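Local coordinates for protein Fe(2+) transporter FeoB (Methanocaldococcus jannaschii, PDB 2WJI) that probably transports ferrous iron across the cell membrane in a GTP-driven system, its N-terminal G domain, the part present here, binding and releasing guanine nucleotides, at residues Ile9-Val14 against Leu98-Gln103; Thr92-Asn97 against Leu113-Met118; Asp131-Glu134 against Lys140-Pro143. All coordinates share one frame; numbering follows the deposited sequence.

Contact 1: residues Ile9-Val14 against Leu98-Gln103. With GNP (phosphoaminophosphonic acid-guanylate ester), chain C.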
# COMPACT_ATOMS: atom_id res chain seq x y z
N ILE A 9 -2.59 2.62 -1.91
CA ILE A 9 -3.88 3.16 -1.48
C ILE A 9 -4.09 2.80 -0.04
O ILE A 9 -3.62 1.76 0.43
CB ILE A 9 -5.04 2.63 -2.35
CG1 ILE A 9 -6.30 3.50 -2.17
CG2 ILE A 9 -5.34 1.17 -2.04
CD1 ILE A 9 -7.44 3.13 -3.09
N GLY A 10 -4.77 3.69 0.69
CA GLY A 10 -5.02 3.48 2.11
C GLY A 10 -5.63 4.71 2.80
O GLY A 10 -5.66 5.80 2.23
N ASN A 11 -6.09 4.52 4.02
CA ASN A 11 -6.64 5.61 4.85
C ASN A 11 -5.69 6.79 5.00
O ASN A 11 -4.47 6.64 4.93
CB ASN A 11 -6.97 5.08 6.25
CG ASN A 11 -8.13 4.10 6.25
OD1 ASN A 11 -8.76 3.86 5.22
ND2 ASN A 11 -8.40 3.53 7.42
N PRO A 12 -6.25 7.99 5.20
CA PRO A 12 -5.39 9.11 5.60
C PRO A 12 -4.42 8.73 6.72
O PRO A 12 -4.79 8.02 7.66
CB PRO A 12 -6.39 10.14 6.13
CG PRO A 12 -7.64 9.88 5.33
CD PRO A 12 -7.65 8.40 5.03
N ASN A 13 -3.18 9.20 6.60
CA ASN A 13 -2.23 9.13 7.70
C ASN A 13 -1.61 7.76 7.97
O ASN A 13 -0.96 7.58 9.01
CB ASN A 13 -2.89 9.67 8.98
CG ASN A 13 -1.87 10.19 9.98
OD1 ASN A 13 -1.01 10.99 9.63
ND2 ASN A 13 -1.99 9.74 11.24
N VAL A 14 -1.80 6.79 7.07
CA VAL A 14 -1.26 5.44 7.32
C VAL A 14 0.22 5.28 7.00
O VAL A 14 0.84 4.30 7.42
CB VAL A 14 -2.05 4.33 6.59
CG1 VAL A 14 -3.48 4.28 7.10
CG2 VAL A 14 -2.02 4.54 5.06
N LEU A 98 -9.68 -1.96 7.40
CA LEU A 98 -10.19 -3.11 6.68
C LEU A 98 -11.49 -2.83 5.93
O LEU A 98 -11.91 -3.63 5.09
CB LEU A 98 -10.35 -4.30 7.62
CG LEU A 98 -9.03 -4.94 8.04
CD1 LEU A 98 -9.27 -6.11 8.99
CD2 LEU A 98 -8.23 -5.40 6.83
N TYR A 99 -12.12 -1.70 6.21
CA TYR A 99 -13.31 -1.31 5.47
C TYR A 99 -12.97 -1.05 4.00
O TYR A 99 -13.62 -1.58 3.08
CB TYR A 99 -13.95 -0.07 6.08
CG TYR A 99 -15.36 0.16 5.61
CD1 TYR A 99 -16.41 -0.61 6.09
CD2 TYR A 99 -15.65 1.15 4.67
CE1 TYR A 99 -17.70 -0.41 5.66
CE2 TYR A 99 -16.94 1.36 4.23
CZ TYR A 99 -17.97 0.58 4.73
OH TYR A 99 -19.26 0.78 4.30
N LEU A 100 -11.94 -0.23 3.79
CA LEU A 100 -11.45 0.05 2.45
C LEU A 100 -10.97 -1.25 1.82
O LEU A 100 -11.24 -1.52 0.65
CB LEU A 100 -10.31 1.07 2.50
CG LEU A 100 -9.51 1.27 1.22
CD1 LEU A 100 -10.41 1.79 0.11
CD2 LEU A 100 -8.35 2.23 1.47
N THR A 101 -10.28 -2.07 2.61
CA THR A 101 -9.74 -3.34 2.16
C THR A 101 -10.78 -4.25 1.51
O THR A 101 -10.53 -4.87 0.47
CB THR A 101 -9.05 -4.10 3.31
OG1 THR A 101 -8.02 -3.29 3.88
CG2 THR A 101 -8.45 -5.41 2.81
N LEU A 102 -11.95 -4.35 2.13
CA LEU A 102 -13.04 -5.19 1.62
C LEU A 102 -13.59 -4.71 0.29
O LEU A 102 -13.91 -5.52 -0.59
CB LEU A 102 -14.17 -5.29 2.64
CG LEU A 102 -14.06 -6.40 3.69
CD1 LEU A 102 -12.61 -6.71 4.03
CD2 LEU A 102 -14.83 -6.03 4.94
N GLN A 103 -13.71 -3.39 0.13
CA GLN A 103 -14.16 -2.82 -1.13
C GLN A 103 -13.16 -3.10 -2.27
O GLN A 103 -13.56 -3.32 -3.41
CB GLN A 103 -14.43 -1.33 -0.98
CG GLN A 103 -15.52 -1.01 0.05
CD GLN A 103 -15.80 0.48 0.18
OE1 GLN A 103 -15.36 1.28 -0.64
NE2 GLN A 103 -16.53 0.85 1.22
PG GNP C . -2.00 11.34 3.84
O1G GNP C . -1.40 11.47 2.47
O2G GNP C . -3.29 10.53 3.85
O3G GNP C . -2.17 12.78 4.25
N3B GNP C . -0.97 10.65 4.85
PB GNP C . 0.07 9.46 4.55
O1B GNP C . -0.68 8.20 4.40
O2B GNP C . 0.89 9.85 3.40
O3A GNP C . 1.00 9.31 5.76
PA GNP C . 2.46 9.80 5.89
O1A GNP C . 3.36 8.81 5.24
O2A GNP C . 2.61 11.21 5.48
O5' GNP C . 2.76 9.72 7.43
C5' GNP C . 1.71 9.96 8.36
C4' GNP C . 2.28 9.95 9.77
O4' GNP C . 2.52 8.59 10.22
C3' GNP C . 3.60 10.69 9.94
O3' GNP C . 3.65 11.29 11.23
C2' GNP C . 4.61 9.57 9.85
O2' GNP C . 5.80 9.88 10.54
C1' GNP C . 3.87 8.47 10.58
N9 GNP C . 4.38 7.15 10.21
C8 GNP C . 4.60 6.68 8.94
N7 GNP C . 5.08 5.47 8.92
C5 GNP C . 5.20 5.12 10.27
C6 GNP C . 5.67 3.93 10.87
O6 GNP C . 6.09 2.90 10.32
N1 GNP C . 5.63 4.00 12.27
C2 GNP C . 5.19 5.08 12.99
N2 GNP C . 5.22 4.96 14.33
N3 GNP C . 4.74 6.21 12.43
C4 GNP C . 4.78 6.16 11.07
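L100 reaches from helix 94-106 to G10 with its CG trans to the backbone nitrogen (chi1 169°), and the turn at chi2 (62°) then swings one methyl, CD2, over the main chain at the start of the phosphate-binding loop. I9 meets the same methyl with an extended side chain. The tightest approach is to the backbone: L100 CD2 lies 3.6 Å from G10 CA, where no side chain intervenes. On either side of this point the same methyl touches I9 CG1 at 4.4 Å and the N11 backbone N at 4.1 Å, while the N11 side chain and the leucine slide past each other in opposite directions. No hydrogen bond joins the two segments; a single leucine branch covers three successive residues by van der Waals contact.

Beyond N11 the loop turns away from helix 94-106 and toward the nucleotide. A type II turn runs from N11 to V14, its V14 N to N11 O bond weak, and it presents N13 N to the terminal phosphate of the GTP analogue GNP. This N-H bonds O2G at 3.1 Å (152° at the hydrogen), and the side chain of N13 runs beside the ribose, with OD1 3.2 Å from C5'. Phosphate binding continues through G15 N, S17 N and K16 NZ, as in a Walker A P-loop.

I9 ends strand 3-9, its backbone bonded to V86 and I88 of strand 84-90, and its side chain packs among V85, L104 and, on helix 68-80, A73 and I77. L100 is backed by N87 of strand 84-90 and by L63, placing this buried contact between the sheet and helix 94-106.

Contact 2: residues Thr92-Asn97 against Leu113-Met118. With GNP (phosphoaminophosphonic acid-guanylate ester), chain C.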
# COMPACT_ATOMS: atom_id res chain seq x y z
N THR A 92 -2.14 -0.32 14.01
CA THR A 92 -2.80 0.09 15.26
C THR A 92 -4.26 0.51 15.09
O THR A 92 -4.90 0.95 16.05
CB THR A 92 -2.03 1.21 16.00
OG1 THR A 92 -2.10 2.42 15.23
CG2 THR A 92 -0.58 0.80 16.23
N ALA A 93 -4.79 0.40 13.87
CA ALA A 93 -6.19 0.70 13.63
C ALA A 93 -6.75 -0.22 12.55
O ALA A 93 -7.27 0.24 11.53
CB ALA A 93 -6.37 2.17 13.23
N LEU A 94 -6.67 -1.52 12.80
CA LEU A 94 -6.95 -2.50 11.76
C LEU A 94 -8.41 -2.47 11.31
O LEU A 94 -8.68 -2.40 10.11
CB LEU A 94 -6.57 -3.90 12.23
CG LEU A 94 -5.69 -4.66 11.25
CD1 LEU A 94 -4.52 -3.77 10.84
CD2 LEU A 94 -5.20 -5.96 11.86
N GLU A 95 -9.34 -2.50 12.26
CA GLU A 95 -10.77 -2.55 11.94
C GLU A 95 -11.18 -1.40 11.04
O GLU A 95 -11.88 -1.60 10.04
CB GLU A 95 -11.63 -2.56 13.21
CG GLU A 95 -13.12 -2.75 12.93
CD GLU A 95 -13.98 -2.85 14.20
OE1 GLU A 95 -13.62 -2.23 15.23
OE2 GLU A 95 -15.01 -3.55 14.15
N ARG A 96 -10.74 -0.19 11.38
CA ARG A 96 -11.02 0.98 10.56
C ARG A 96 -10.53 0.86 9.12
O ARG A 96 -11.21 1.26 8.18
CB ARG A 96 -10.40 2.23 11.18
CG ARG A 96 -10.55 3.46 10.31
CD ARG A 96 -9.97 4.68 10.98
NE ARG A 96 -8.52 4.77 10.83
CZ ARG A 96 -7.72 5.29 11.75
NH1 ARG A 96 -8.24 5.76 12.87
NH2 ARG A 96 -6.41 5.35 11.56
N ASN A 97 -9.32 0.32 8.95
CA ASN A 97 -8.67 0.23 7.65
C ASN A 97 -9.29 -0.85 6.77
O ASN A 97 -9.43 -0.70 5.54
CB ASN A 97 -7.17 -0.05 7.82
CG ASN A 97 -6.41 1.12 8.46
OD1 ASN A 97 -5.38 1.54 7.97
ND2 ASN A 97 -6.94 1.64 9.56
N LEU A 113 -1.26 -6.52 0.93
CA LEU A 113 -1.45 -5.72 2.14
C LEU A 113 -0.11 -5.36 2.78
O LEU A 113 0.66 -6.24 3.14
CB LEU A 113 -2.32 -6.49 3.12
CG LEU A 113 -3.46 -5.72 3.78
CD1 LEU A 113 -4.22 -4.96 2.72
CD2 LEU A 113 -4.38 -6.66 4.53
N ALA A 114 0.16 -4.07 2.89
CA ALA A 114 1.32 -3.58 3.60
C ALA A 114 0.87 -3.06 4.97
O ALA A 114 0.17 -2.05 5.07
CB ALA A 114 2.03 -2.49 2.81
N LEU A 115 1.29 -3.78 6.01
CA LEU A 115 0.85 -3.54 7.37
C LEU A 115 1.89 -2.69 8.09
O LEU A 115 2.90 -3.20 8.59
CB LEU A 115 0.65 -4.88 8.08
CG LEU A 115 0.11 -4.93 9.50
CD1 LEU A 115 -1.33 -4.45 9.56
CD2 LEU A 115 0.21 -6.36 10.01
N ASN A 116 1.65 -1.38 8.09
CA ASN A 116 2.60 -0.39 8.54
C ASN A 116 2.47 -0.05 10.03
O ASN A 116 1.51 -0.44 10.69
CB ASN A 116 2.46 0.88 7.70
CG ASN A 116 3.70 1.75 7.74
OD1 ASN A 116 4.81 1.25 7.92
ND2 ASN A 116 3.52 3.05 7.57
N LYS A 117 3.47 0.67 10.54
CA LYS A 117 3.50 1.12 11.92
C LYS A 117 3.57 -0.04 12.91
O LYS A 117 3.01 0.03 14.00
CB LYS A 117 2.30 2.03 12.22
CG LYS A 117 2.18 3.21 11.25
CD LYS A 117 1.16 4.25 11.75
CE LYS A 117 1.15 5.46 10.82
NZ LYS A 117 0.34 6.59 11.37
N MET A 118 4.29 -1.10 12.53
CA MET A 118 4.42 -2.26 13.40
C MET A 118 5.17 -1.88 14.67
O MET A 118 4.96 -2.47 15.73
CB MET A 118 5.14 -3.41 12.70
CG MET A 118 4.32 -4.09 11.60
SD MET A 118 2.94 -5.08 12.22
CE MET A 118 3.83 -6.45 12.97
PG GNP C . -2.00 11.34 3.84
O1G GNP C . -1.40 11.47 2.47
O2G GNP C . -3.29 10.53 3.85
O3G GNP C . -2.17 12.78 4.25
N3B GNP C . -0.97 10.65 4.85
PB GNP C . 0.07 9.46 4.55
O1B GNP C . -0.68 8.20 4.40
O2B GNP C . 0.89 9.85 3.40
O3A GNP C . 1.00 9.31 5.76
PA GNP C . 2.46 9.80 5.89
O1A GNP C . 3.36 8.81 5.24
O2A GNP C . 2.61 11.21 5.48
O5' GNP C . 2.76 9.72 7.43
C5' GNP C . 1.71 9.96 8.36
C4' GNP C . 2.28 9.95 9.77
O4' GNP C . 2.52 8.59 10.22
C3' GNP C . 3.60 10.69 9.94
O3' GNP C . 3.65 11.29 11.23
C2' GNP C . 4.61 9.57 9.85
O2' GNP C . 5.80 9.88 10.54
C1' GNP C . 3.87 8.47 10.58
N9 GNP C . 4.38 7.15 10.21
C8 GNP C . 4.60 6.68 8.94
N7 GNP C . 5.08 5.47 8.92
C5 GNP C . 5.20 5.12 10.27
C6 GNP C . 5.67 3.93 10.87
O6 GNP C . 6.09 2.90 10.32
N1 GNP C . 5.63 4.00 12.27
C2 GNP C . 5.19 5.08 12.99
N2 GNP C . 5.22 4.96 14.33
N3 GNP C . 4.74 6.21 12.43
C4 GNP C . 4.78 6.16 11.07
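K117, whose carbonyl oxygen touches T92 CG2 at 4.3 Å, lays its extended side chain over one face of the guanine ring of GNP. K117 CG stands 3.6 Å from C6, and the chain runs on across the base until CE lies near N9. The N116 amide is set above the plane on this same side, beside the N7 and O6 rim: ND2 is 3.2 Å from N7, while OD1 comes as close to O6 but is an acceptor facing an acceptor. In a further flat group, the R96 guanidinium, A93 CB covers one face toward its rim.

The lysine chain ends at the sugar, where NZ bonds the ribose oxygen O4' at 3.2 Å and also the backbone oxygen of N13. N116 is fixed at both ends of its amide, with OD1 accepting from A146 N and ND2 bonded to V14 O, so that it ties three nucleotide-binding loops together.

Away from the nucleotide, L94 and L115 cross at about a right angle, their CD1 methyls 3.5 Å apart. L115 projects its CG trans to the backbone nitrogen (chi1 -176°) to meet the first turn of the helix. This packs helix 94-106 on strand 111-116 within a beta-alpha-beta crossover. The strand ends at N116, and N116-K117-M118-D119, the NKxD base-recognition motif of P-loop GTPases, runs from it into the next helix, D119 OD2 also being hydrogen-bonded to GNP.

Contact 3: residues Asp131-Glu134 against Lys140-Pro143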
# COMPACT_ATOMS: atom_id res chain seq x y z
N ASP A 131 0.18 -14.23 10.05
CA ASP A 131 -0.08 -15.48 9.34
C ASP A 131 -1.57 -15.81 9.33
O ASP A 131 -2.07 -16.41 8.38
CB ASP A 131 0.72 -16.63 9.96
CG ASP A 131 2.16 -16.65 9.49
OD1 ASP A 131 2.83 -17.70 9.68
OD2 ASP A 131 2.63 -15.64 8.94
N LYS A 132 -2.26 -15.42 10.39
CA LYS A 132 -3.69 -15.68 10.53
C LYS A 132 -4.50 -14.69 9.71
O LYS A 132 -5.50 -15.05 9.09
CB LYS A 132 -4.08 -15.60 12.00
CG LYS A 132 -5.55 -15.89 12.28
CD LYS A 132 -5.84 -15.78 13.78
CE LYS A 132 -7.24 -16.23 14.12
NZ LYS A 132 -7.54 -16.07 15.58
N LEU A 133 -4.06 -13.44 9.70
CA LEU A 133 -4.70 -12.40 8.91
C LEU A 133 -4.61 -12.76 7.43
O LEU A 133 -5.55 -12.56 6.66
CB LEU A 133 -4.03 -11.05 9.18
CG LEU A 133 -4.61 -9.79 8.54
CD1 LEU A 133 -6.07 -9.62 8.93
CD2 LEU A 133 -3.79 -8.58 8.96
N GLU A 134 -3.45 -13.29 7.04
CA GLU A 134 -3.18 -13.69 5.67
C GLU A 134 -4.12 -14.82 5.26
O GLU A 134 -4.72 -14.78 4.19
CB GLU A 134 -1.73 -14.16 5.56
CG GLU A 134 -0.97 -13.59 4.39
CD GLU A 134 0.53 -13.80 4.52
OE1 GLU A 134 1.28 -12.82 4.35
OE2 GLU A 134 0.95 -14.94 4.81
N LYS A 140 -1.77 -11.60 0.59
CA LYS A 140 -0.46 -11.57 1.23
C LYS A 140 -0.31 -10.33 2.11
O LYS A 140 -0.75 -9.24 1.73
CB LYS A 140 0.64 -11.62 0.18
CG LYS A 140 1.71 -12.66 0.46
CD LYS A 140 1.08 -14.04 0.69
CE LYS A 140 0.16 -14.45 -0.45
NZ LYS A 140 -0.86 -15.47 -0.03
N VAL A 141 0.31 -10.50 3.27
CA VAL A 141 0.49 -9.40 4.22
C VAL A 141 1.96 -9.17 4.51
O VAL A 141 2.68 -10.08 4.91
CB VAL A 141 -0.22 -9.68 5.56
CG1 VAL A 141 0.12 -8.60 6.57
CG2 VAL A 141 -1.73 -9.77 5.36
N VAL A 142 2.41 -7.93 4.33
CA VAL A 142 3.80 -7.58 4.61
C VAL A 142 3.89 -6.65 5.81
O VAL A 142 3.49 -5.49 5.73
CB VAL A 142 4.45 -6.88 3.40
CG1 VAL A 142 5.92 -6.62 3.67
CG2 VAL A 142 4.27 -7.71 2.14
N PRO A 143 4.45 -7.14 6.92
CA PRO A 143 4.60 -6.30 8.11
C PRO A 143 5.77 -5.34 7.96
O PRO A 143 6.86 -5.76 7.59
CB PRO A 143 4.91 -7.31 9.23
CG PRO A 143 4.60 -8.66 8.66
CD PRO A 143 4.79 -8.55 7.18
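E134 OE1 accepts the backbone N-H of V141 in a short, nearly straight bond, 2.7 Å from V141 N with 165° at the hydrogen. The carboxylate offers its anti lone pair, the one directed away from its other oxygen. The V141 carbonyl oxygen is also close, 3.1 Å from E134 OE1, but both atoms are acceptors, and this proximity would if anything weigh against the charge on the carboxylate.

The glutamate reaches the strand through a chain extended beyond CG (chi2 166°), although its first torsion, -133°, lies well off a staggered position. Its methylene does apolar work on the way: E134 CG lies 4.0 Å from V141 CG2. K140 passes across the carboxylate with a side chain bent at chi2 and chi3, so that its CD comes within 3.9 Å of E134 CD. The ammonium does not make a salt bridge, K140 NZ remaining 5.2 Å from E134 OE2, yet it may ease the negative charge. One residue earlier in the helix, L133 points toward the strand and its CG meets V141 CG2 at 4.3 Å. An alanine at E134 would probably leave the V141 N-H without this acceptor and open a gap beside the V141 side chain.

V142 is bonded through its backbone to L113 and L115 of the neighbouring strand 111-116, while V141 turns its side chain onto L113, L115 and V130. Within this chain strand 141-143 is an outermost strand of the sheet, and helix 130-137 packs back on the strand that follows it, its glutamate binding an edge-strand amide in the alpha/beta fold of a P-loop GTPase.

Contacts 1 and 2 share helix 94-106 and both border the nucleotide, one mainly at the phosphates, the other mainly at the base, both reaching the ribose; N13 O to K117 NZ and V14 O to N116 ND2 bind them together. Contact 1 is buried and made by van der Waals contact alone, contact 2 is partly buried and likewise lacks a hydrogen bond across, several of their polar groups turning to GNP or to neighbouring loops and strands. Contact 3, partly buried at the edge of the sheet, instead relies on a carboxylate-to-backbone bond and lies away from GNP. It reaches contact 2 through backbone pairing of L113 and L115 with V142, strands 111-116 and 141-143 being neighbours, but does not touch contact 1.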